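Local coordinates for uncharacterized protein (PDB 6I86), which is of unknown molecular function, but is encoded in the crocagin gene cluster and probably takes part in making or handling this ribosomally derived peptide product, at residues Thr16-Phe21 / Gly60-Arg65; Ala31-Asn36 / Val96-Asp101; Arg41-Lys46 / Leu51-Val56; Ile88-Gly93 / Ile150-Glu155. All coordinates share one frame; numbering follows the deposited sequence.

In the fold
The chain is built round two sheets, a mixed five-stranded one and an antiparallel four-stranded one. Among other places, the sheets meet at contact 1, whose centre lies about 5 Å from that of the chain. Strand 17-22 ties three contacts together: it pairs with strand 94-99 of contact 2 (Leu19 N to Cys98 O, 2.8 Å) and with strand 51-55 of contact 3 (Ile18 O to Leu54 N, 2.7 Å). The helices of contacts 2 and 3 join through Arg41, whose NH1 lies 2.6 Å from Phe32 O. Contact 4 lies within the five-stranded sheet, its centre about 17 Å from that of contact 1, yet Val64 CG1 still packs on Ile150 CG1 at 3.8 Å.

Contact 1 (Thr16-Phe21 / Gly60-Arg65); sequences TWILFF and GYFKVR
Phe20 and Val64 meet where two sheets pack face to face: strand 17-22 belongs to the antiparallel sheet, strand 60-69 to the mixed one. No hydrogen bond crosses this buried apolar interface, and even the nearest backbone pair, Ile18 and Phe62, keeps its CA atoms 9.6 Å apart, so side chains alone bridge the gap. The tighter end is the Phe20 end. Ring and valine approach from opposite directions, and CZ, the far corner of the ring, comes obliquely to 3.9 Å from Val64 CG1. That methyl stands anti to the valine nitrogen (chi1 -176°). Leu54 and Ala97 also touch the phenyl group within its own sheet. The other end is looser: Ile18 CD1 reaches Phe62 CD2 at 4.3 Å, again obliquely to the ring, with Leu12 against the isoleucine too. The more open side is at Arg65, partly exposed, which turns away from this interface and forms a salt bridge with Glu9. Phe62 is backed by its own strand. Gly60 C sits 3.5 Å above one face of the ring, toward the rim, and a beta carbon on that glycine would clash with Phe62 CZ.

Contact 2 (Ala31-Asn36 / Val96-Asp101); sequences AFWSTN and VACTTD
Trp33 and Thr100 mark the closest backbone approach, still 9.7 Å from CA to CA, so the weakly bonded helical turn of 31-34 stands well off the end of strand 94-99 and no hydrogen bond spans the gap. The indole fills it. Trp33 holds CG anti to its carbonyl carbon (chi1 -61°), and the benzo end of the ring system does the touching. CZ2 comes to 4.2 Å from Cys98 SG, a sulfur-aromatic contact in which the sulfur is 5.5 Å from the centroid of the six-membered ring and 64° off its normal, an oblique approach. The Thr100 methyl CG2 takes the edge instead, near the ring plane and 4.4 Å from CH2. A short helix is here joined to the antiparallel four-stranded sheet through a tryptophan side chain, with strand 94-99 supplying the surface just where it gives way to a loop. At the other end of the indole, NE1 is hydrogen-bonded to Ile27 O, which helps fix the rotation of the ring. Phe32 turns its edge to one Trp33 face, with CD1 3.6 Å above the plane, while Ile42 and Pro103 also touch the tryptophan. At the end of the strand, Thr99 OG1 accepts a hydrogen bond from Glu102 N and a weak one of 3.0 Å from Asp101 N.

Contact 3 (Arg41-Lys46 / Leu51-Val56); sequences RIWRLK and LVLLQV
Trp43 meets Leu53 obliquely, with CZ3 4.1 Å from the leucine CD1, while Lys46 CD lies 3.6 Å above one face of the indole, offset toward its rim. The same lysine CD touches Leu53 CB, so this part of its aliphatic chain lies between ring and strand. Helix 38-47 is joined by a short connection to strand 51-55, an outer strand of the antiparallel sheet, and packs against it; the local axes make an angle of 115° with a closest approach of 7.6 Å. Leu51 carries most of the packing. Its CG stands between the backbone nitrogen and carbonyl carbon (chi1 77°), which sends the two methyls in among helix residues. CD2 lies 3.6 Å from Leu45 CB and touches Ile42 CG2 and the Ile42 carbonyl oxygen, while CD1 rests against Lys46 CB. With its two methyls gone, an alanine here is likely to leave a gap against Ile42 and Leu45 and the helix less firmly seated on the sheet. Polar links between the segments are thin: Leu51 N gives a weak bond to Leu45 O. Two waters also bridge the segments. One donates to Leu51 O and, weakly, to Lys46 O; the other accepts a weak bond from Lys46 NZ and a firmer one from Leu53 N, at 3.0 Å.

Contact 4 (Ile88-Gly93 / Ile150-Glu155); sequences IVLPSG and ITLWPE
Leu90 and Leu152 reach toward each other tip to tip, CD1 of the first 3.9 Å from CD2 of the second. With CG anti to the carbonyl carbon in both (chi1 -61° for Leu90, -79° for Leu152), the two chains extend toward each other. That Leu152 methyl is shared. The Ile88 side chain crosses that of Leu152 obliquely, CG2 lying 4.2 Å from the same CD2, so one methyl meets two residues of strand 82-90. Cys66 and Val112 add apolar partners, on Leu152 and Leu90 respectively. Polar interactions do not join the two segments directly. Ile88 and Leu90 pair through their backbones with Tyr117 and Gly115, and beyond Leu90 the chain makes a type I turn closed by a weak bond of 3.3 Å from Gly93 N to Leu90 O. Gly93, the last residue of the turn, has a positive phi (81°), where a side chain would jam against the preceding carbonyl, and Ser92 OG is hydrogen-bonded to Asp22 OD1. Poorly ordered Glu155 offers Arg118 only a long, weak ion pair. With CA atoms of Ile88 and Leu152 8.5 Å apart, these are strands one place removed from each other in the mixed five-stranded sheet, their side chains meeting across the intervening strand 115-123.

Contact 1 (Thr16-Phe21 / Gly60-Arg65)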
# COMPACT_ATOMS: atom_id res chain seq x y z
N THR A 16 12.50 -2.68 0.44
CA THR A 16 12.41 -2.09 -0.89
C THR A 16 10.96 -1.79 -1.28
O THR A 16 10.61 -0.63 -1.49
CB THR A 16 13.04 -3.02 -1.94
OG1 THR A 16 12.53 -4.35 -1.78
CG2 THR A 16 14.56 -3.04 -1.81
N TRP A 17 10.12 -2.82 -1.38
CA TRP A 17 8.78 -2.68 -1.92
C TRP A 17 7.72 -3.16 -0.94
O TRP A 17 7.81 -4.28 -0.42
CB TRP A 17 8.64 -3.45 -3.24
CG TRP A 17 9.41 -2.88 -4.38
CD1 TRP A 17 10.06 -1.68 -4.42
CD2 TRP A 17 9.59 -3.47 -5.67
NE1 TRP A 17 10.64 -1.50 -5.65
CE2 TRP A 17 10.37 -2.59 -6.44
CE3 TRP A 17 9.16 -4.68 -6.24
CZ2 TRP A 17 10.73 -2.86 -7.75
CZ3 TRP A 17 9.53 -4.95 -7.55
CH2 TRP A 17 10.30 -4.05 -8.29
N ILE A 18 6.72 -2.32 -0.71
CA ILE A 18 5.46 -2.73 -0.10
C ILE A 18 4.44 -2.85 -1.23
O ILE A 18 4.34 -1.95 -2.07
CB ILE A 18 4.99 -1.73 0.97
CG1 ILE A 18 6.04 -1.61 2.07
CG2 ILE A 18 3.66 -2.16 1.55
CD1 ILE A 18 5.89 -0.37 2.93
N LEU A 19 3.69 -3.95 -1.26
CA LEU A 19 2.81 -4.27 -2.37
C LEU A 19 1.38 -4.39 -1.89
O LEU A 19 1.10 -5.08 -0.92
CB LEU A 19 3.25 -5.57 -3.05
CG LEU A 19 4.71 -5.62 -3.52
CD1 LEU A 19 5.10 -7.04 -3.89
CD2 LEU A 19 4.95 -4.67 -4.69
N PHE A 20 0.47 -3.71 -2.59
CA PHE A 20 -0.96 -3.73 -2.30
C PHE A 20 -1.69 -4.41 -3.45
O PHE A 20 -1.42 -4.11 -4.61
CB PHE A 20 -1.52 -2.32 -2.11
CG PHE A 20 -1.27 -1.73 -0.76
CD1 PHE A 20 -0.14 -2.07 -0.04
CD2 PHE A 20 -2.16 -0.84 -0.21
CE1 PHE A 20 0.09 -1.52 1.21
CE2 PHE A 20 -1.94 -0.29 1.03
CZ PHE A 20 -0.81 -0.63 1.74
N PHE A 21 -2.63 -5.29 -3.13
CA PHE A 21 -3.30 -6.05 -4.17
C PHE A 21 -4.56 -6.70 -3.61
O PHE A 21 -4.73 -6.81 -2.39
CB PHE A 21 -2.38 -7.12 -4.78
CG PHE A 21 -1.59 -7.88 -3.75
CD1 PHE A 21 -2.08 -9.04 -3.18
CD2 PHE A 21 -0.34 -7.42 -3.34
CE1 PHE A 21 -1.35 -9.74 -2.24
CE2 PHE A 21 0.39 -8.11 -2.39
CZ PHE A 21 -0.11 -9.27 -1.84
N GLY A 60 13.19 -0.41 7.01
CA GLY A 60 12.66 0.14 8.24
C GLY A 60 11.29 -0.43 8.53
O GLY A 60 10.85 -1.40 7.90
N TYR A 61 10.62 0.18 9.50
CA TYR A 61 9.23 -0.12 9.81
C TYR A 61 8.40 1.11 9.48
O TYR A 61 8.75 2.22 9.87
CB TYR A 61 9.04 -0.48 11.29
CG TYR A 61 9.32 -1.93 11.62
CD1 TYR A 61 10.61 -2.36 11.89
CD2 TYR A 61 8.29 -2.86 11.67
CE1 TYR A 61 10.87 -3.68 12.20
CE2 TYR A 61 8.54 -4.18 11.99
CZ TYR A 61 9.83 -4.59 12.25
OH TYR A 61 10.09 -5.91 12.56
N PHE A 62 7.30 0.91 8.76
CA PHE A 62 6.56 2.03 8.19
C PHE A 62 5.07 1.89 8.45
O PHE A 62 4.51 0.79 8.36
CB PHE A 62 6.83 2.13 6.69
CG PHE A 62 8.29 2.10 6.35
CD1 PHE A 62 9.10 3.19 6.63
CD2 PHE A 62 8.87 0.97 5.78
CE1 PHE A 62 10.46 3.17 6.34
CE2 PHE A 62 10.22 0.94 5.48
CZ PHE A 62 11.02 2.04 5.76
N LYS A 63 4.45 3.01 8.78
CA LYS A 63 3.02 3.08 9.05
C LYS A 63 2.33 3.62 7.80
O LYS A 63 2.63 4.74 7.35
CB LYS A 63 2.74 3.97 10.26
CG LYS A 63 1.26 4.23 10.53
CD LYS A 63 1.08 5.15 11.74
CE LYS A 63 1.52 4.48 13.03
NZ LYS A 63 1.38 5.39 14.20
N VAL A 64 1.41 2.84 7.24
CA VAL A 64 0.70 3.20 6.02
C VAL A 64 -0.79 3.26 6.35
O VAL A 64 -1.38 2.26 6.78
CB VAL A 64 0.96 2.21 4.88
CG1 VAL A 64 0.27 2.67 3.60
CG2 VAL A 64 2.46 2.05 4.65
N ARG A 65 -1.38 4.44 6.16
CA ARG A 65 -2.82 4.61 6.31
C ARG A 65 -3.49 4.44 4.96
O ARG A 65 -3.05 5.03 3.97
CB ARG A 65 -3.14 5.98 6.89
CG ARG A 65 -4.63 6.27 7.02
CD ARG A 65 -4.88 7.62 7.65
NE ARG A 65 -4.26 7.73 8.97
CZ ARG A 65 -3.88 8.88 9.52
NH1 ARG A 65 -4.07 10.02 8.87
NH2 ARG A 65 -3.32 8.89 10.72

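Contact 2 (Ala31-Asn36 / Val96-Asp101)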
# COMPACT_ATOMS: atom_id res chain seq x y z
N ALA A 31 2.70 -20.25 -5.59
CA ALA A 31 3.16 -20.57 -6.94
C ALA A 31 3.74 -19.35 -7.64
O ALA A 31 4.60 -19.49 -8.51
CB ALA A 31 2.02 -21.17 -7.75
N PHE A 32 3.27 -18.16 -7.28
CA PHE A 32 3.81 -16.93 -7.87
C PHE A 32 5.29 -16.78 -7.55
O PHE A 32 6.09 -16.42 -8.42
CB PHE A 32 3.02 -15.72 -7.35
CG PHE A 32 3.44 -14.41 -7.97
CD1 PHE A 32 4.54 -13.72 -7.48
CD2 PHE A 32 2.73 -13.86 -9.02
CE1 PHE A 32 4.92 -12.51 -8.03
CE2 PHE A 32 3.10 -12.65 -9.57
CZ PHE A 32 4.20 -11.98 -9.08
N TRP A 33 5.68 -17.06 -6.31
CA TRP A 33 7.03 -16.77 -5.84
C TRP A 33 8.00 -17.94 -5.99
O TRP A 33 9.21 -17.73 -5.95
CB TRP A 33 6.99 -16.33 -4.38
CG TRP A 33 6.17 -15.09 -4.18
CD1 TRP A 33 4.82 -15.02 -3.99
CD2 TRP A 33 6.65 -13.74 -4.18
NE1 TRP A 33 4.43 -13.71 -3.86
CE2 TRP A 33 5.53 -12.90 -3.97
CE3 TRP A 33 7.91 -13.16 -4.33
CZ2 TRP A 33 5.64 -11.52 -3.91
CZ3 TRP A 33 8.02 -11.78 -4.26
CH2 TRP A 33 6.89 -10.98 -4.06
N SER A 34 7.49 -19.16 -6.18
CA SER A 34 8.35 -20.32 -6.29
C SER A 34 9.06 -20.41 -7.64
O SER A 34 10.10 -21.08 -7.73
CB SER A 34 7.55 -21.60 -6.05
OG SER A 34 6.62 -21.82 -7.10
N THR A 35 8.54 -19.76 -8.68
CA THR A 35 9.17 -19.76 -9.99
C THR A 35 9.92 -18.45 -10.22
O THR A 35 9.76 -17.47 -9.49
CB THR A 35 8.14 -20.00 -11.09
OG1 THR A 35 8.79 -19.96 -12.37
CG2 THR A 35 7.05 -18.95 -11.06
N ASN A 36 10.74 -18.44 -11.27
CA ASN A 36 11.74 -17.40 -11.48
C ASN A 36 11.11 -16.12 -12.03
O ASN A 36 9.96 -16.09 -12.49
CB ASN A 36 12.84 -17.89 -12.41
CG ASN A 36 12.31 -18.28 -13.78
OD1 ASN A 36 11.59 -19.27 -13.92
ND2 ASN A 36 12.65 -17.50 -14.80
N VAL A 96 -5.19 -6.41 0.39
CA VAL A 96 -4.18 -6.98 1.28
C VAL A 96 -2.81 -6.48 0.85
O VAL A 96 -2.63 -5.95 -0.25
CB VAL A 96 -4.21 -8.52 1.30
CG1 VAL A 96 -5.59 -9.03 1.69
CG2 VAL A 96 -3.82 -9.06 -0.05
N ALA A 97 -1.83 -6.69 1.73
CA ALA A 97 -0.49 -6.17 1.52
C ALA A 97 0.56 -7.23 1.83
O ALA A 97 0.37 -8.08 2.70
CB ALA A 97 -0.24 -4.93 2.40
N CYS A 98 1.67 -7.16 1.09
CA CYS A 98 2.85 -7.96 1.37
C CYS A 98 4.08 -7.11 1.07
O CYS A 98 3.97 -5.93 0.72
CB CYS A 98 2.83 -9.26 0.57
SG CYS A 98 3.54 -9.15 -1.08
N THR A 99 5.25 -7.71 1.25
CA THR A 99 6.52 -7.10 0.86
C THR A 99 7.33 -8.12 0.08
O THR A 99 7.02 -9.32 0.09
CB THR A 99 7.32 -6.60 2.07
OG1 THR A 99 7.95 -7.71 2.72
CG2 THR A 99 6.43 -5.86 3.07
N THR A 100 8.37 -7.65 -0.60
CA THR A 100 9.30 -8.58 -1.22
C THR A 100 10.14 -9.32 -0.19
O THR A 100 10.79 -10.31 -0.54
CB THR A 100 10.20 -7.86 -2.23
OG1 THR A 100 10.79 -6.71 -1.61
CG2 THR A 100 9.40 -7.43 -3.45
N ASP A 101 10.14 -8.86 1.06
CA ASP A 101 10.81 -9.59 2.14
C ASP A 101 9.92 -10.71 2.68
O ASP A 101 10.42 -11.79 3.01
CB ASP A 101 11.20 -8.63 3.26
CG ASP A 101 12.10 -7.50 2.79
OD1 ASP A 101 13.05 -7.77 2.03
OD2 ASP A 101 11.86 -6.34 3.19

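Contact 3 (Arg41-Lys46 / Leu51-Val56)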
# COMPACT_ATOMS: atom_id res chain seq x y z
N ARG A 41 7.28 -10.29 -12.97
CA ARG A 41 5.84 -10.52 -12.91
C ARG A 41 5.16 -9.58 -11.93
O ARG A 41 3.96 -9.30 -12.08
CB ARG A 41 5.58 -11.99 -12.55
CG ARG A 41 5.89 -12.94 -13.69
CD ARG A 41 5.63 -14.40 -13.34
NE ARG A 41 6.73 -14.97 -12.56
CZ ARG A 41 6.64 -15.32 -11.28
NH1 ARG A 41 5.50 -15.17 -10.63
NH2 ARG A 41 7.69 -15.83 -10.66
N ILE A 42 5.89 -9.07 -10.93
CA ILE A 42 5.36 -7.99 -10.10
C ILE A 42 5.12 -6.75 -10.94
O ILE A 42 4.07 -6.10 -10.85
CB ILE A 42 6.31 -7.70 -8.92
CG1 ILE A 42 6.41 -8.90 -7.99
CG2 ILE A 42 5.85 -6.47 -8.16
CD1 ILE A 42 7.28 -8.65 -6.78
N TRP A 43 6.09 -6.39 -11.78
CA TRP A 43 5.96 -5.19 -12.60
C TRP A 43 4.83 -5.32 -13.61
O TRP A 43 4.16 -4.34 -13.94
CB TRP A 43 7.27 -4.89 -13.32
CG TRP A 43 7.37 -3.48 -13.80
CD1 TRP A 43 7.25 -3.04 -15.09
CD2 TRP A 43 7.58 -2.31 -13.00
NE1 TRP A 43 7.39 -1.67 -15.14
CE2 TRP A 43 7.59 -1.20 -13.87
CE3 TRP A 43 7.77 -2.10 -11.63
CZ2 TRP A 43 7.78 0.10 -13.41
CZ3 TRP A 43 7.96 -0.81 -11.18
CH2 TRP A 43 7.96 0.27 -12.06
N ARG A 44 4.60 -6.53 -14.12
CA ARG A 44 3.48 -6.74 -15.04
C ARG A 44 2.15 -6.58 -14.33
O ARG A 44 1.20 -6.02 -14.90
CB ARG A 44 3.58 -8.12 -15.69
CG ARG A 44 4.73 -8.25 -16.65
CD ARG A 44 4.37 -9.21 -17.76
NE ARG A 44 4.24 -10.58 -17.29
CZ ARG A 44 5.26 -11.42 -17.12
NH1 ARG A 44 6.50 -11.00 -17.37
NH2 ARG A 44 5.05 -12.66 -16.71
N LEU A 45 2.05 -7.06 -13.09
CA LEU A 45 0.84 -6.82 -12.31
C LEU A 45 0.64 -5.33 -12.05
O LEU A 45 -0.50 -4.84 -12.08
CB LEU A 45 0.91 -7.59 -10.99
CG LEU A 45 0.73 -9.11 -11.06
CD1 LEU A 45 0.95 -9.74 -9.69
CD2 LEU A 45 -0.65 -9.46 -11.60
N LYS A 46 1.73 -4.60 -11.80
CA LYS A 46 1.62 -3.16 -11.63
C LYS A 46 1.14 -2.48 -12.91
O LYS A 46 0.26 -1.62 -12.88
CB LYS A 46 2.97 -2.57 -11.19
CG LYS A 46 2.98 -1.06 -11.12
CD LYS A 46 4.35 -0.52 -10.75
CE LYS A 46 4.58 0.85 -11.36
NZ LYS A 46 3.40 1.74 -11.17
N LEU A 51 -1.84 -4.39 -8.93
CA LEU A 51 -1.17 -4.08 -7.68
C LEU A 51 -0.67 -2.65 -7.71
O LEU A 51 -0.43 -2.07 -8.77
CB LEU A 51 -0.02 -5.06 -7.37
CG LEU A 51 1.37 -5.04 -8.03
CD1 LEU A 51 2.28 -3.93 -7.51
CD2 LEU A 51 2.03 -6.39 -7.82
N VAL A 52 -0.52 -2.08 -6.51
CA VAL A 52 0.07 -0.76 -6.30
C VAL A 52 1.37 -0.96 -5.53
O VAL A 52 1.42 -1.76 -4.58
CB VAL A 52 -0.90 0.18 -5.56
CG1 VAL A 52 -0.17 1.41 -5.03
CG2 VAL A 52 -2.04 0.59 -6.48
N LEU A 53 2.42 -0.24 -5.93
CA LEU A 53 3.77 -0.46 -5.43
C LEU A 53 4.20 0.73 -4.59
O LEU A 53 4.19 1.87 -5.07
CB LEU A 53 4.74 -0.71 -6.59
CG LEU A 53 6.16 -1.21 -6.32
CD1 LEU A 53 6.65 -2.03 -7.51
CD2 LEU A 53 7.12 -0.06 -6.05
N LEU A 54 4.60 0.47 -3.34
CA LEU A 54 5.10 1.48 -2.42
C LEU A 54 6.59 1.24 -2.19
O LEU A 54 6.97 0.31 -1.47
CB LEU A 54 4.34 1.45 -1.10
CG LEU A 54 2.95 2.08 -1.06
CD1 LEU A 54 2.15 1.50 0.10
CD2 LEU A 54 3.09 3.58 -0.91
N GLN A 55 7.43 2.07 -2.80
CA GLN A 55 8.87 1.94 -2.67
C GLN A 55 9.37 2.70 -1.45
O GLN A 55 8.90 3.81 -1.15
CB GLN A 55 9.58 2.46 -3.93
CG GLN A 55 11.10 2.47 -3.83
CD GLN A 55 11.78 2.24 -5.17
OE1 GLN A 55 11.35 1.39 -5.95
NE2 GLN A 55 12.84 2.98 -5.43
N VAL A 56 10.30 2.09 -0.72
CA VAL A 56 11.01 2.75 0.36
C VAL A 56 12.48 2.82 -0.02
O VAL A 56 12.98 2.03 -0.83
CB VAL A 56 10.83 2.05 1.72
CG1 VAL A 56 9.35 2.00 2.09
CG2 VAL A 56 11.44 0.66 1.69
O HOH W 1 2.01 1.83 -8.10
O HOH W 2 -0.10 0.36 -10.17

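Contact 4 (Ile88-Gly93 / Ile150-Glu155)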
# COMPACT_ATOMS: atom_id res chain seq x y z
N ILE A 88 -6.17 0.70 -9.20
CA ILE A 88 -6.12 -0.71 -8.81
C ILE A 88 -7.47 -1.35 -9.10
O ILE A 88 -8.52 -0.72 -8.94
CB ILE A 88 -5.71 -0.87 -7.33
CG1 ILE A 88 -5.24 -2.30 -7.07
CG2 ILE A 88 -6.87 -0.52 -6.39
CD1 ILE A 88 -4.67 -2.51 -5.69
N VAL A 89 -7.42 -2.60 -9.56
CA VAL A 89 -8.61 -3.42 -9.76
C VAL A 89 -8.68 -4.42 -8.61
O VAL A 89 -7.70 -5.12 -8.32
CB VAL A 89 -8.57 -4.14 -11.12
CG1 VAL A 89 -9.81 -5.01 -11.29
CG2 VAL A 89 -8.47 -3.13 -12.25
N LEU A 90 -9.84 -4.49 -7.96
CA LEU A 90 -10.06 -5.36 -6.81
C LEU A 90 -11.24 -6.27 -7.10
O LEU A 90 -12.39 -5.93 -6.76
CB LEU A 90 -10.28 -4.54 -5.54
CG LEU A 90 -9.11 -3.64 -5.13
CD1 LEU A 90 -9.53 -2.70 -4.01
CD2 LEU A 90 -7.90 -4.46 -4.71
N PRO A 91 -11.02 -7.43 -7.72
CA PRO A 91 -12.15 -8.29 -8.09
C PRO A 91 -12.96 -8.81 -6.91
O PRO A 91 -14.16 -9.05 -7.07
CB PRO A 91 -11.47 -9.44 -8.85
CG PRO A 91 -10.16 -8.88 -9.30
CD PRO A 91 -9.73 -7.93 -8.23
N SER A 92 -12.34 -8.98 -5.74
CA SER A 92 -13.06 -9.40 -4.55
C SER A 92 -13.28 -8.28 -3.55
O SER A 92 -14.07 -8.46 -2.61
CB SER A 92 -12.31 -10.55 -3.86
OG SER A 92 -11.15 -10.08 -3.19
N GLY A 93 -12.62 -7.14 -3.72
CA GLY A 93 -12.71 -6.06 -2.76
C GLY A 93 -11.84 -6.21 -1.54
O GLY A 93 -11.79 -5.28 -0.72
N ILE A 150 -2.52 5.93 1.38
CA ILE A 150 -3.04 5.38 0.13
C ILE A 150 -4.54 5.60 0.12
O ILE A 150 -5.26 5.06 0.97
CB ILE A 150 -2.70 3.89 -0.02
CG1 ILE A 150 -1.21 3.66 0.24
CG2 ILE A 150 -3.08 3.40 -1.41
CD1 ILE A 150 -0.32 4.52 -0.63
N THR A 151 -5.02 6.39 -0.84
CA THR A 151 -6.44 6.73 -0.91
C THR A 151 -7.05 6.15 -2.17
O THR A 151 -6.52 6.34 -3.27
CB THR A 151 -6.64 8.25 -0.88
OG1 THR A 151 -5.99 8.80 0.27
CG2 THR A 151 -8.13 8.58 -0.82
N LEU A 152 -8.16 5.45 -2.01
CA LEU A 152 -8.91 4.87 -3.11
C LEU A 152 -10.23 5.60 -3.27
O LEU A 152 -10.85 5.99 -2.28
CB LEU A 152 -9.18 3.37 -2.87
CG LEU A 152 -8.10 2.31 -3.12
CD1 LEU A 152 -6.88 2.51 -2.23
CD2 LEU A 152 -8.70 0.92 -2.91
N TRP A 153 -10.66 5.79 -4.51
CA TRP A 153 -12.02 6.23 -4.78
C TRP A 153 -12.44 5.68 -6.14
O TRP A 153 -11.57 5.41 -6.98
CB TRP A 153 -12.15 7.77 -4.73
CG TRP A 153 -11.39 8.58 -5.73
CD1 TRP A 153 -11.86 9.06 -6.92
CD2 TRP A 153 -10.05 9.06 -5.61
NE1 TRP A 153 -10.89 9.79 -7.55
CE2 TRP A 153 -9.76 9.81 -6.77
CE3 TRP A 153 -9.06 8.93 -4.63
CZ2 TRP A 153 -8.52 10.41 -6.98
CZ3 TRP A 153 -7.83 9.53 -4.84
CH2 TRP A 153 -7.57 10.26 -6.01
N PRO A 154 -13.74 5.48 -6.36
CA PRO A 154 -14.18 4.71 -7.54
C PRO A 154 -13.70 5.33 -8.84
O PRO A 154 -13.77 6.54 -9.04
CB PRO A 154 -15.71 4.75 -7.43
CG PRO A 154 -15.98 4.99 -5.99
CD PRO A 154 -14.88 5.89 -5.53
N GLU A 155 -13.19 4.48 -9.73
CA GLU A 155 -12.81 4.92 -11.07
C GLU A 155 -14.05 5.04 -11.93
O GLU A 155 -14.76 4.05 -12.16
CB GLU A 155 -11.79 3.97 -11.69
CG GLU A 155 -11.12 4.56 -12.92
CD GLU A 155 -9.73 4.00 -13.18
OE1 GLU A 155 -9.31 3.08 -12.45
OE2 GLU A 155 -9.07 4.49 -14.12